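Local coordinates for protein tripeptidase (Staphylococcus aureus subsp. aureus, PDB 3RZA) that probably hydrolyses tripeptides as a metal-dependent aminopeptidase of the M20 peptidase family, with a zinc and a calcium ion seen together at its metal site, at residues K51-A56 with A136-L141; N76-M81 with Q153-I158; Q201-A206 with E305-G310; T244-G249 with A268-H273. All blocks are in the same frame, centred on the assembly; numbering follows the deposited sequence.

Interaction 1. Residues K51-A56 with A136-L141; sequences KEKFIA and AMLEVL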
loop_
_atom_site.group_PDB
_atom_site.type_symbol
_atom_site.label_atom_id
_atom_site.label_comp_id
_atom_site.label_asym_id
_atom_site.label_seq_id
_atom_site.Cartn_x
_atom_site.Cartn_y
_atom_site.Cartn_z
ATOM N N LYS A 51 28.745 3.987 30.756
ATOM C CA LYS A 51 30.178 3.699 30.903
ATOM C C LYS A 51 30.723 4.200 32.235
ATOM O O LYS A 51 31.344 3.422 32.965
ATOM C CB LYS A 51 30.993 4.294 29.745
ATOM C CG LYS A 51 32.521 4.119 29.892
ATOM C CD LYS A 51 33.265 4.464 28.610
ATOM C CE LYS A 51 34.695 3.940 28.663
ATOM N NZ LYS A 51 35.466 4.276 27.454
ATOM N N GLU A 52 30.458 5.468 32.563
ATOM C CA GLU A 52 30.923 6.045 33.848
ATOM C C GLU A 52 30.348 5.356 35.090
ATOM O O GLU A 52 31.039 5.251 36.102
ATOM C CB GLU A 52 30.582 7.532 33.961
ATOM C CG GLU A 52 31.267 8.505 32.958
ATOM C CD GLU A 52 32.756 8.312 32.822
ATOM O OE1 GLU A 52 33.446 8.107 33.849
ATOM O OE2 GLU A 52 33.246 8.360 31.676
ATOM N N LYS A 53 29.085 4.931 35.020
ATOM C CA LYS A 53 28.476 4.169 36.108
ATOM C C LYS A 53 29.206 2.843 36.351
ATOM O O LYS A 53 29.478 2.508 37.493
ATOM C CB LYS A 53 26.993 3.924 35.865
ATOM C CG LYS A 53 26.170 5.177 35.995
ATOM C CD LYS A 53 24.690 4.943 35.814
ATOM C CE LYS A 53 23.919 6.268 35.897
ATOM N NZ LYS A 53 23.987 6.881 37.258
ATOM N N PHE A 54 29.555 2.130 35.277
ATOM C CA PHE A 54 30.249 0.829 35.409
ATOM C C PHE A 54 31.685 0.976 35.904
ATOM O O PHE A 54 32.095 0.230 36.798
ATOM C CB PHE A 54 30.174 -0.006 34.099
ATOM C CG PHE A 54 28.850 -0.666 33.899
ATOM C CD1 PHE A 54 28.488 -1.765 34.680
ATOM C CD2 PHE A 54 27.935 -0.178 32.967
ATOM C CE1 PHE A 54 27.244 -2.381 34.523
ATOM C CE2 PHE A 54 26.696 -0.778 32.802
ATOM C CZ PHE A 54 26.344 -1.887 33.583
ATOM N N ILE A 55 32.414 1.959 35.370
ATOM C CA ILE A 55 33.778 2.278 35.828
ATOM C C ILE A 55 33.791 2.702 37.299
ATOM O O ILE A 55 34.578 2.175 38.078
ATOM C CB ILE A 55 34.446 3.400 35.000
ATOM C CG1 ILE A 55 34.676 2.973 33.554
ATOM C CG2 ILE A 55 35.825 3.779 35.603
ATOM C CD1 ILE A 55 35.160 4.117 32.661
ATOM N N ALA A 56 32.899 3.623 37.675
ATOM C CA ALA A 56 32.758 4.065 39.082
ATOM C C ALA A 56 32.469 2.913 40.083
ATOM O O ALA A 56 32.854 3.001 41.250
ATOM C CB ALA A 56 31.680 5.133 39.191
ATOM N N ALA A 136 18.936 -3.407 37.350
ATOM C CA ALA A 136 19.267 -4.640 38.072
ATOM C C ALA A 136 20.777 -4.913 38.128
ATOM O O ALA A 136 21.337 -5.156 39.215
ATOM C CB ALA A 136 18.510 -5.839 37.454
HETATM N N MSE A 137 21.440 -4.818 36.980
HETATM C CA MSE A 137 22.907 -4.951 36.935
HETATM C C MSE A 137 23.641 -3.930 37.826
HETATM O O MSE A 137 24.517 -4.302 38.620
HETATM C CB MSE A 137 23.423 -4.777 35.512
HETATM C CG MSE A 137 23.136 -5.898 34.538
HETATM SE SE MSE A 137 23.653 -5.287 32.771
HETATM C CE MSE A 137 23.204 -6.891 31.917
ATOM N N LEU A 138 23.281 -2.651 37.694
ATOM C CA LEU A 138 23.986 -1.576 38.426
ATOM C C LEU A 138 23.813 -1.713 39.943
ATOM O O LEU A 138 24.779 -1.596 40.687
ATOM C CB LEU A 138 23.527 -0.190 37.943
ATOM C CG LEU A 138 23.912 0.137 36.483
ATOM C CD1 LEU A 138 23.068 1.273 35.907
ATOM C CD2 LEU A 138 25.358 0.473 36.381
ATOM N N GLU A 139 22.586 -1.988 40.377
ATOM C CA GLU A 139 22.294 -2.231 41.781
ATOM C C GLU A 139 23.076 -3.423 42.330
ATOM O O GLU A 139 23.660 -3.323 43.398
ATOM C CB GLU A 139 20.777 -2.462 41.985
ATOM C CG GLU A 139 20.349 -2.869 43.415
ATOM C CD GLU A 139 20.714 -1.829 44.473
ATOM O OE1 GLU A 139 20.778 -0.615 44.146
ATOM O OE2 GLU A 139 20.921 -2.220 45.636
ATOM N N VAL A 140 23.058 -4.544 41.619
ATOM C CA VAL A 140 23.812 -5.742 42.048
ATOM C C VAL A 140 25.310 -5.445 42.228
ATOM O O VAL A 140 25.903 -5.839 43.244
ATOM C CB VAL A 140 23.592 -6.963 41.076
ATOM C CG1 VAL A 140 24.643 -8.069 41.303
ATOM C CG2 VAL A 140 22.212 -7.522 41.258
ATOM N N LEU A 141 25.894 -4.706 41.277
ATOM C CA LEU A 141 27.312 -4.309 41.376
ATOM C C LEU A 141 27.558 -3.472 42.614
ATOM O O LEU A 141 28.535 -3.714 43.327
ATOM C CB LEU A 141 27.792 -3.549 40.118
ATOM C CG LEU A 141 28.132 -4.425 38.918
ATOM C CD1 LEU A 141 28.264 -3.587 37.664
ATOM C CD2 LEU A 141 29.432 -5.263 39.170
#
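F54 on helix 46-56 reaches across to L138 and L141 on helix 128-147, and the contact is a helix pair lying on one face of a beta-sheet, the layered alpha/beta build of the metal-binding domain in M20 peptidases. The two segments run nearly the same way, their axes inclined by 21°, but 10.6 Å separates them, so long side chains rather than backbones must bridge the gap. The phenyl ring does most of this. With its CG anti to the carbonyl carbon (chi1 -77°), F54 leans toward the other helix and offers two different surfaces. L138 sets its CD2 methyl over one face, 3.9 Å from the ring centroid and close to the ring normal, a CH-pi contact displaced toward the rim. L141 comes instead to the edge, where its CD1 lies near the ring plane. Both leucines cross the phenylalanine side chain at about a right angle, and between them they limit how the ring can turn. The selenium of M137, a selenomethionine here, approaches the far end of the ring obliquely.

L138 has a second use for its branches: CD2 also meets CB of K53, while CD1 lies against the lysine's CD. Only the aliphatic part of K53 is involved, for its chain then bends at the last torsion and carries the ammonium group away to a salt bridge with E32. From beneath, I158 and V61 of the sheet touch F54. The tightest approach is at the ring edge, where L141 CD1 stands 3.5 Å from both CD1 and CE1 of F54.

Interaction 2. Residues N76-M81 with Q153-I158; sequences NLVCTM and QIQFVI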
loop_
_atom_site.group_PDB
_atom_site.type_symbol
_atom_site.label_atom_id
_atom_site.label_comp_id
_atom_site.label_asym_id
_atom_site.label_seq_id
_atom_site.Cartn_x
_atom_site.Cartn_y
_atom_site.Cartn_z
ATOM N N ASN A 76 29.274 -0.777 21.577
ATOM C CA ASN A 76 28.914 -1.660 22.696
ATOM C C ASN A 76 29.947 -1.482 23.807
ATOM O O ASN A 76 31.071 -1.094 23.529
ATOM C CB ASN A 76 28.893 -3.134 22.291
ATOM C CG ASN A 76 27.995 -3.420 21.104
ATOM O OD1 ASN A 76 26.790 -3.209 21.156
ATOM N ND2 ASN A 76 28.580 -3.949 20.040
ATOM N N LEU A 77 29.547 -1.752 25.051
ATOM C CA LEU A 77 30.447 -1.717 26.223
ATOM C C LEU A 77 30.600 -3.141 26.747
ATOM O O LEU A 77 29.601 -3.839 26.887
ATOM C CB LEU A 77 29.852 -0.845 27.320
ATOM C CG LEU A 77 29.555 0.613 26.989
ATOM C CD1 LEU A 77 28.744 1.285 28.082
ATOM C CD2 LEU A 77 30.859 1.364 26.742
ATOM N N VAL A 78 31.838 -3.581 26.966
ATOM C CA VAL A 78 32.142 -4.836 27.655
ATOM C C VAL A 78 32.901 -4.467 28.950
ATOM O O VAL A 78 34.021 -3.976 28.882
ATOM C CB VAL A 78 32.994 -5.781 26.761
ATOM C CG1 VAL A 78 33.336 -7.092 27.505
ATOM C CG2 VAL A 78 32.261 -6.079 25.433
ATOM N N CYS A 79 32.252 -4.675 30.098
ATOM C CA CYS A 79 32.750 -4.219 31.410
ATOM C C CYS A 79 33.073 -5.432 32.249
ATOM O O CYS A 79 32.193 -6.240 32.505
ATOM C CB CYS A 79 31.714 -3.349 32.122
ATOM S SG CYS A 79 30.806 -2.251 31.034
ATOM N N THR A 80 34.330 -5.556 32.667
ATOM C CA THR A 80 34.829 -6.769 33.299
ATOM C C THR A 80 35.171 -6.495 34.758
ATOM O O THR A 80 35.810 -5.474 35.092
ATOM C CB THR A 80 36.070 -7.320 32.568
ATOM O OG1 THR A 80 35.719 -7.634 31.210
ATOM C CG2 THR A 80 36.604 -8.578 33.261
HETATM N N MSE A 81 34.755 -7.435 35.605
HETATM C CA MSE A 81 34.954 -7.403 37.028
HETATM C C MSE A 81 35.818 -8.614 37.318
HETATM O O MSE A 81 35.370 -9.715 37.071
HETATM C CB MSE A 81 33.573 -7.518 37.707
HETATM C CG MSE A 81 33.600 -7.964 39.100
HETATM SE SE MSE A 81 31.930 -7.652 40.035
HETATM C CE MSE A 81 32.554 -6.088 41.033
ATOM N N GLN A 153 34.873 -14.049 38.022
ATOM C CA GLN A 153 34.908 -13.053 36.973
ATOM C C GLN A 153 33.504 -12.916 36.445
ATOM O O GLN A 153 32.836 -13.925 36.255
ATOM C CB GLN A 153 35.841 -13.469 35.838
ATOM C CG GLN A 153 36.096 -12.399 34.798
ATOM C CD GLN A 153 37.149 -12.831 33.803
ATOM O OE1 GLN A 153 38.322 -12.890 34.140
ATOM N NE2 GLN A 153 36.727 -13.184 32.584
ATOM N N ILE A 154 33.074 -11.667 36.229
ATOM C CA ILE A 154 31.769 -11.348 35.654
ATOM C C ILE A 154 31.986 -10.271 34.594
ATOM O O ILE A 154 32.634 -9.250 34.877
ATOM C CB ILE A 154 30.765 -10.794 36.710
ATOM C CG1 ILE A 154 30.822 -11.586 38.019
ATOM C CG2 ILE A 154 29.364 -10.837 36.155
ATOM C CD1 ILE A 154 29.961 -11.003 39.118
ATOM N N GLN A 155 31.473 -10.501 33.387
ATOM C CA GLN A 155 31.417 -9.461 32.343
ATOM C C GLN A 155 29.992 -8.930 32.167
ATOM O O GLN A 155 29.032 -9.705 32.206
ATOM C CB GLN A 155 31.975 -9.973 31.021
ATOM C CG GLN A 155 33.460 -10.191 31.081
ATOM C CD GLN A 155 34.082 -10.482 29.738
ATOM O OE1 GLN A 155 33.588 -11.312 28.991
ATOM N NE2 GLN A 155 35.201 -9.838 29.448
ATOM N N PHE A 156 29.873 -7.605 32.024
ATOM C CA PHE A 156 28.609 -6.931 31.785
ATOM C C PHE A 156 28.686 -6.369 30.382
ATOM O O PHE A 156 29.515 -5.485 30.112
ATOM C CB PHE A 156 28.396 -5.830 32.808
ATOM C CG PHE A 156 28.203 -6.351 34.199
ATOM C CD1 PHE A 156 29.290 -6.734 34.966
ATOM C CD2 PHE A 156 26.925 -6.483 34.740
ATOM C CE1 PHE A 156 29.111 -7.246 36.243
ATOM C CE2 PHE A 156 26.738 -6.974 36.033
ATOM C CZ PHE A 156 27.820 -7.359 36.780
ATOM N N VAL A 157 27.876 -6.936 29.485
ATOM C CA VAL A 157 27.923 -6.642 28.056
ATOM C C VAL A 157 26.705 -5.781 27.717
ATOM O O VAL A 157 25.569 -6.262 27.770
ATOM C CB VAL A 157 27.925 -7.955 27.202
ATOM C CG1 VAL A 157 27.956 -7.638 25.736
ATOM C CG2 VAL A 157 29.118 -8.834 27.577
ATOM N N ILE A 158 26.940 -4.506 27.389
ATOM C CA ILE A 158 25.848 -3.543 27.154
ATOM C C ILE A 158 25.812 -3.226 25.662
ATOM O O ILE A 158 26.753 -2.612 25.122
ATOM C CB ILE A 158 26.001 -2.230 27.978
ATOM C CG1 ILE A 158 26.550 -2.490 29.390
ATOM C CG2 ILE A 158 24.677 -1.494 28.042
ATOM C CD1 ILE A 158 25.796 -3.519 30.203
#
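L77 and I158 open a regular antiparallel pairing in which strands 77-81 and 154-158 exchange backbone bonds at every second residue. L77, C79 and M81 each give and take a bond, with I158, F156 and I154 respectively, so all six N-H groups and all six carbonyls of these pairs are satisfied within the contact. The bonds are short and fairly straight: F156 N reaches C79 O at 2.7 Å, whereas the longest, I154 N to M81 O, measures 3.1 Å. Several carbonyls carry an extra load, as C79 O also receives a CA-H...O contact from Q155 CA at 3.3 Å.

In the non-hydrogen-bonded pair T80-Q155, the side chains supply the polar link. They lie alongside one another, and Q155 NE2 donates to T80 OG1 at 2.9 Å. T80 places OG1 anti to its carbonyl carbon (chi1 -60°), which turns it toward NE2, nearly in the plane of the amide. The same NE2 also donates to L176 O, and Q155 OE1 accepts from D178 N, so the amide is held at both ends and its rotation fixed. V78 CG1 packs 3.8 Å from Q155 NE2. Just before the strand, N76 bonds through ND2 to D64 and G168 and through OD1 to V160 N.

Strand 60-63 pairs with the outer side of 77-81 and strand 93-98 with that of 154-159, placing both segments inside the sheet. The face bearing L77, C79, F156 and I158 packs under helices 46-56 and 128-147.

Interaction 3. Residues Q201-A206 with E305-G310; sequences QMLISA and EQSYPG. With PEG (di(hydroxyethyl)ether), chain J.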
loop_
_atom_site.group_PDB
_atom_site.type_symbol
_atom_site.label_atom_id
_atom_site.label_comp_id
_atom_site.label_asym_id
_atom_site.label_seq_id
_atom_site.Cartn_x
_atom_site.Cartn_y
_atom_site.Cartn_z
ATOM N N GLN A 201 14.590 -16.919 12.881
ATOM C CA GLN A 201 13.673 -16.083 12.098
ATOM C C GLN A 201 14.327 -15.770 10.771
ATOM O O GLN A 201 15.514 -15.455 10.732
ATOM C CB GLN A 201 13.321 -14.783 12.803
ATOM C CG GLN A 201 12.104 -14.036 12.144
ATOM C CD GLN A 201 12.288 -12.525 11.923
ATOM O OE1 GLN A 201 11.904 -12.008 10.888
ATOM N NE2 GLN A 201 12.806 -11.826 12.906
HETATM N N MSE A 202 13.546 -15.874 9.694
HETATM C CA MSE A 202 13.930 -15.374 8.384
HETATM C C MSE A 202 12.891 -14.388 7.846
HETATM O O MSE A 202 11.700 -14.551 8.088
HETATM C CB MSE A 202 14.092 -16.546 7.420
HETATM C CG MSE A 202 15.187 -17.491 7.851
HETATM SE SE MSE A 202 15.781 -18.615 6.456
HETATM C CE MSE A 202 17.044 -19.750 7.442
ATOM N N LEU A 203 13.365 -13.361 7.137
ATOM C CA LEU A 203 12.516 -12.439 6.361
ATOM C C LEU A 203 12.438 -12.997 4.949
ATOM O O LEU A 203 13.441 -13.509 4.450
ATOM C CB LEU A 203 13.104 -11.017 6.321
ATOM C CG LEU A 203 13.375 -10.275 7.648
ATOM C CD1 LEU A 203 14.035 -8.908 7.401
ATOM C CD2 LEU A 203 12.106 -10.106 8.461
ATOM N N ILE A 204 11.235 -13.001 4.367
ATOM C CA ILE A 204 11.050 -13.344 2.951
ATOM C C ILE A 204 10.243 -12.217 2.321
ATOM O O ILE A 204 9.192 -11.825 2.835
ATOM C CB ILE A 204 10.390 -14.748 2.733
ATOM C CG1 ILE A 204 10.077 -14.991 1.245
ATOM C CG2 ILE A 204 9.147 -14.903 3.563
ATOM C CD1 ILE A 204 9.903 -16.467 0.871
ATOM N N SER A 205 10.780 -11.649 1.250
ATOM C CA SER A 205 10.064 -10.646 0.483
ATOM C C SER A 205 9.904 -11.103 -0.969
ATOM O O SER A 205 10.774 -11.770 -1.509
ATOM C CB SER A 205 10.797 -9.326 0.555
ATOM O OG SER A 205 10.877 -8.881 1.893
ATOM N N ALA A 206 8.769 -10.743 -1.574
ATOM C CA ALA A 206 8.448 -11.128 -2.931
ATOM C C ALA A 206 7.934 -9.899 -3.726
ATOM O O ALA A 206 7.031 -9.186 -3.257
ATOM C CB ALA A 206 7.420 -12.247 -2.928
ATOM N N GLU A 305 16.370 -13.283 3.961
ATOM C CA GLU A 305 17.393 -12.808 4.880
ATOM C C GLU A 305 17.179 -13.502 6.232
ATOM O O GLU A 305 16.050 -13.553 6.705
ATOM C CB GLU A 305 17.246 -11.316 5.029
ATOM C CG GLU A 305 18.396 -10.628 5.645
ATOM C CD GLU A 305 18.039 -9.217 6.013
ATOM O OE1 GLU A 305 17.651 -8.460 5.101
ATOM O OE2 GLU A 305 18.102 -8.885 7.218
ATOM N N GLN A 306 18.242 -14.043 6.835
ATOM C CA GLN A 306 18.154 -14.583 8.204
ATOM C C GLN A 306 18.282 -13.436 9.185
ATOM O O GLN A 306 19.317 -12.796 9.243
ATOM C CB GLN A 306 19.239 -15.621 8.470
ATOM C CG GLN A 306 19.157 -16.237 9.895
ATOM C CD GLN A 306 20.074 -17.408 10.066
ATOM O OE1 GLN A 306 19.879 -18.464 9.458
ATOM N NE2 GLN A 306 21.078 -17.242 10.898
ATOM N N SER A 307 17.235 -13.171 9.957
ATOM C CA SER A 307 17.309 -12.153 11.025
ATOM C C SER A 307 18.207 -12.613 12.204
ATOM O O SER A 307 19.060 -11.859 12.675
ATOM C CB SER A 307 15.920 -11.814 11.547
ATOM O OG SER A 307 15.032 -11.456 10.497
ATOM N N TYR A 308 18.005 -13.843 12.666
ATOM C CA TYR A 308 18.858 -14.412 13.716
ATOM C C TYR A 308 18.743 -15.931 13.725
ATOM O O TYR A 308 17.729 -16.462 13.285
ATOM C CB TYR A 308 18.495 -13.827 15.105
ATOM C CG TYR A 308 17.007 -13.789 15.391
ATOM C CD1 TYR A 308 16.346 -14.911 15.862
ATOM C CD2 TYR A 308 16.274 -12.631 15.204
ATOM C CE1 TYR A 308 14.976 -14.898 16.116
ATOM C CE2 TYR A 308 14.881 -12.601 15.476
ATOM C CZ TYR A 308 14.258 -13.753 15.932
ATOM O OH TYR A 308 12.920 -13.804 16.170
ATOM N N PRO A 309 19.783 -16.639 14.211
ATOM C CA PRO A 309 19.693 -18.094 14.297
ATOM C C PRO A 309 19.088 -18.575 15.620
ATOM O O PRO A 309 19.271 -17.933 16.655
ATOM C CB PRO A 309 21.147 -18.546 14.163
ATOM C CG PRO A 309 21.948 -17.417 14.767
ATOM C CD PRO A 309 21.123 -16.152 14.608
ATOM N N GLY A 310 18.401 -19.716 15.563
ATOM C CA GLY A 310 17.826 -20.351 16.737
ATOM C C GLY A 310 18.840 -21.097 17.564
ATOM O O GLY A 310 19.952 -21.328 17.124
HETATM C C1 PEG J . 21.271 -16.098 3.895
HETATM O O1 PEG J . 20.338 -17.189 3.951
HETATM C C2 PEG J . 20.547 -14.775 4.134
HETATM O O2 PEG J . 20.997 -14.176 5.367
HETATM C C3 PEG J . 21.175 -12.750 5.288
#
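A classic beta bulge interrupts the pairing of strands 194-209 and 299-312, with Q201 set opposite two residues, S307 and Y308. Its carbonyl accepts from S307 N at 3.0 Å, a bent bond whose donor is tilted from the carbonyl plane, while its own N-H goes to Y308 O at 3.2 Å. Beyond the bulge the pairing is regular: L203 N donates to E305 O at 2.7 Å and E305 N returns a bond to L203 O.

The extra residue also turns Y308 toward the same sheet face as Q201. With CG wedged between the backbone N and the carbonyl carbon (chi1 46°), the tyrosine ring lies against the glutamine, whose CB sits over one face, 3.8 Å from the centroid in a CH-pi contact. Past that carbon the Q201 chain bends, and its amide stands 76° from the ring plane, with NE2 3.4 Å from Y308 CE2. These strands belong to the sheet of the smaller, dimerising domain of M20 peptidases, and L203 indeed packs on T257 of the second subunit. L203 CG also lies 3.5 Å from S307 OG.

On the other sheet face, the selenomethionine M202 brings its CE to Q306 OE1. Q306 N points away from strand 194-209 and donates almost linearly, at 178°, to O2 of a di(hydroxyethyl)ether molecule probably carried over from crystallisation. S307 O accepts a bond from K170 NZ.

Interaction 4. Residues T244-G249 with A268-H273; sequences TTANIG and AEARSH. With IPA (isopropyl alcohol), chain H.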
loop_
_atom_site.group_PDB
_atom_site.type_symbol
_atom_site.label_atom_id
_atom_site.label_comp_id
_atom_site.label_asym_id
_atom_site.label_seq_id
_atom_site.Cartn_x
_atom_site.Cartn_y
_atom_site.Cartn_z
ATOM N N THR A 244 6.665 -24.093 14.269
ATOM C CA THR A 244 6.947 -23.302 13.068
ATOM C C THR A 244 5.779 -22.350 12.721
ATOM O O THR A 244 4.618 -22.757 12.696
ATOM C CB THR A 244 7.286 -24.204 11.822
ATOM O OG1 THR A 244 8.323 -25.141 12.145
ATOM C CG2 THR A 244 7.748 -23.335 10.622
ATOM N N THR A 245 6.110 -21.090 12.452
ATOM C CA THR A 245 5.122 -20.073 12.086
ATOM C C THR A 245 5.518 -19.353 10.790
ATOM O O THR A 245 6.679 -19.357 10.408
ATOM C CB THR A 245 4.869 -19.030 13.265
ATOM O OG1 THR A 245 6.040 -18.243 13.517
ATOM C CG2 THR A 245 4.472 -19.724 14.540
ATOM N N ALA A 246 4.530 -18.740 10.130
ATOM C CA ALA A 246 4.765 -17.893 8.973
ATOM C C ALA A 246 3.659 -16.815 8.844
ATOM O O ALA A 246 2.503 -17.072 9.146
ATOM C CB ALA A 246 4.852 -18.752 7.715
ATOM N N ASN A 247 4.059 -15.603 8.444
ATOM C CA ASN A 247 3.188 -14.434 8.394
ATOM C C ASN A 247 3.463 -13.579 7.142
ATOM O O ASN A 247 4.619 -13.251 6.860
ATOM C CB ASN A 247 3.412 -13.573 9.636
ATOM C CG ASN A 247 2.348 -12.489 9.803
ATOM O OD1 ASN A 247 1.168 -12.791 9.840
ATOM N ND2 ASN A 247 2.777 -11.223 9.939
ATOM N N ILE A 248 2.401 -13.239 6.400
ATOM C CA ILE A 248 2.452 -12.175 5.388
ATOM C C ILE A 248 2.092 -10.886 6.115
ATOM O O ILE A 248 0.929 -10.663 6.484
ATOM C CB ILE A 248 1.482 -12.412 4.210
ATOM C CG1 ILE A 248 1.672 -13.806 3.586
ATOM C CG2 ILE A 248 1.667 -11.320 3.146
ATOM C CD1 ILE A 248 3.087 -14.106 3.039
ATOM N N GLY A 249 3.111 -10.068 6.377
ATOM C CA GLY A 249 2.952 -8.848 7.135
ATOM C C GLY A 249 2.521 -7.634 6.344
ATOM O O GLY A 249 1.856 -6.776 6.891
ATOM N N ALA A 268 7.140 -10.687 4.232
ATOM C CA ALA A 268 6.732 -11.809 5.060
ATOM C C ALA A 268 7.856 -12.217 6.006
ATOM O O ALA A 268 8.991 -11.724 5.904
ATOM C CB ALA A 268 6.316 -12.996 4.177
ATOM N N GLU A 269 7.524 -13.088 6.956
ATOM C CA GLU A 269 8.538 -13.776 7.780
ATOM C C GLU A 269 8.181 -15.214 8.036
ATOM O O GLU A 269 7.039 -15.627 7.795
ATOM C CB GLU A 269 8.729 -13.078 9.125
ATOM C CG GLU A 269 7.451 -12.962 9.949
ATOM C CD GLU A 269 7.702 -13.066 11.417
ATOM O OE1 GLU A 269 8.302 -12.121 11.981
ATOM O OE2 GLU A 269 7.302 -14.095 12.018
ATOM N N ALA A 270 9.162 -15.961 8.546
ATOM C CA ALA A 270 8.945 -17.308 9.027
ATOM C C ALA A 270 9.823 -17.553 10.241
ATOM O O ALA A 270 10.899 -16.941 10.361
ATOM C CB ALA A 270 9.256 -18.305 7.926
ATOM N N ARG A 271 9.340 -18.400 11.161
ATOM C CA ARG A 271 10.098 -18.791 12.372
ATOM C C ARG A 271 10.003 -20.275 12.585
ATOM O O ARG A 271 8.952 -20.849 12.328
ATOM C CB ARG A 271 9.573 -18.077 13.637
ATOM C CG ARG A 271 9.391 -16.593 13.481
ATOM C CD ARG A 271 8.990 -15.906 14.764
ATOM N NE ARG A 271 8.770 -14.492 14.468
ATOM C CZ ARG A 271 9.079 -13.443 15.246
ATOM N NH1 ARG A 271 9.582 -13.580 16.474
ATOM N NH2 ARG A 271 8.821 -12.211 14.792
ATOM N N SER A 272 11.089 -20.897 13.057
ATOM C CA SER A 272 11.021 -22.267 13.577
ATOM C C SER A 272 12.067 -22.564 14.618
ATOM O O SER A 272 13.168 -22.007 14.566
ATOM C CB SER A 272 11.170 -23.297 12.458
ATOM O OG SER A 272 10.881 -24.589 12.944
ATOM N N HIS A 273 11.738 -23.495 15.515
ATOM C CA HIS A 273 12.721 -24.007 16.487
ATOM C C HIS A 273 13.556 -25.151 15.934
ATOM O O HIS A 273 14.465 -25.650 16.621
ATOM C CB HIS A 273 12.045 -24.381 17.790
ATOM C CG HIS A 273 11.572 -23.193 18.553
ATOM N ND1 HIS A 273 12.409 -22.465 19.370
ATOM C CD2 HIS A 273 10.378 -22.555 18.566
ATOM C CE1 HIS A 273 11.746 -21.434 19.858
ATOM N NE2 HIS A 273 10.503 -21.484 19.416
HETATM C C1 IPA H . 7.047 -21.335 16.712
HETATM C C2 IPA H . 7.889 -20.099 17.023
HETATM C C3 IPA H . 7.248 -18.875 16.395
HETATM O O2 IPA H . 7.926 -19.897 18.418
HETATM O O HOH W 1 5.658 -16.163 11.640
#
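A268 meets I248 across the antiparallel pair, its CB 3.6 Å from I248 CD1. E269 follows, exchanging two backbone bonds with N247, and its CG lies against N247 CB; the asparagine amide, for its part, donates to T257 O and I259 O of the second subunit. A270 faces A246, two small residues whose CB atoms come within 4.4 Å on the face covered by helix 275-295.

R271 exchanges backbone bonds with T245 and runs its extended chain obliquely past the threonine, CB 3.5 Å from T245 OG1. Its guanidinium grips E269 side-on, NH2 to OE1 and NE to OE2, each at 2.9 Å, with both oxygens nearly in the guanidinium plane; E269, its CG between backbone N and carbonyl carbon (chi1 58°), bends to bring the carboxylate there. A water held by T245 OG1 also donates to E269 OE2 at 2.7 Å, tying the carboxylate to the opposite strand. This two-nitrogen salt bridge probably stiffens R271, whose NH1 bonds to G340 O and to a bound citrate.

S272 ends the strand with its OG 2.7 Å from T244 OG1, and H273 NE2 hydrogen-bonds an isopropanol. The whole is a beta hairpin in the sheet of the M20 dimerisation domain, with R271 reaching toward a citrate-occupied pocket.

In the fold
The four contacts fall into two clusters, one in each of two parts of an elongated chain. Interactions 1 and 2, with centres 10 Å apart, form successive layers of one domain: helices 46-56 and 128-147 rest on the sheet, and L141 packs on both F156 and M81. Their segments alternate along the sequence, which knits that layer together. Interactions 3 and 4 come later, 9 Å apart, and share strand neighbours 194-209 and 263-272; in sequence, the hairpin of interaction 4 falls between the two segments of interaction 3. Some 29 to 38 Å separates the clusters' centres. Such a division into metal-binding and dimerising parts is the M20 pattern, and the zinc and its calcium neighbour belong to the former.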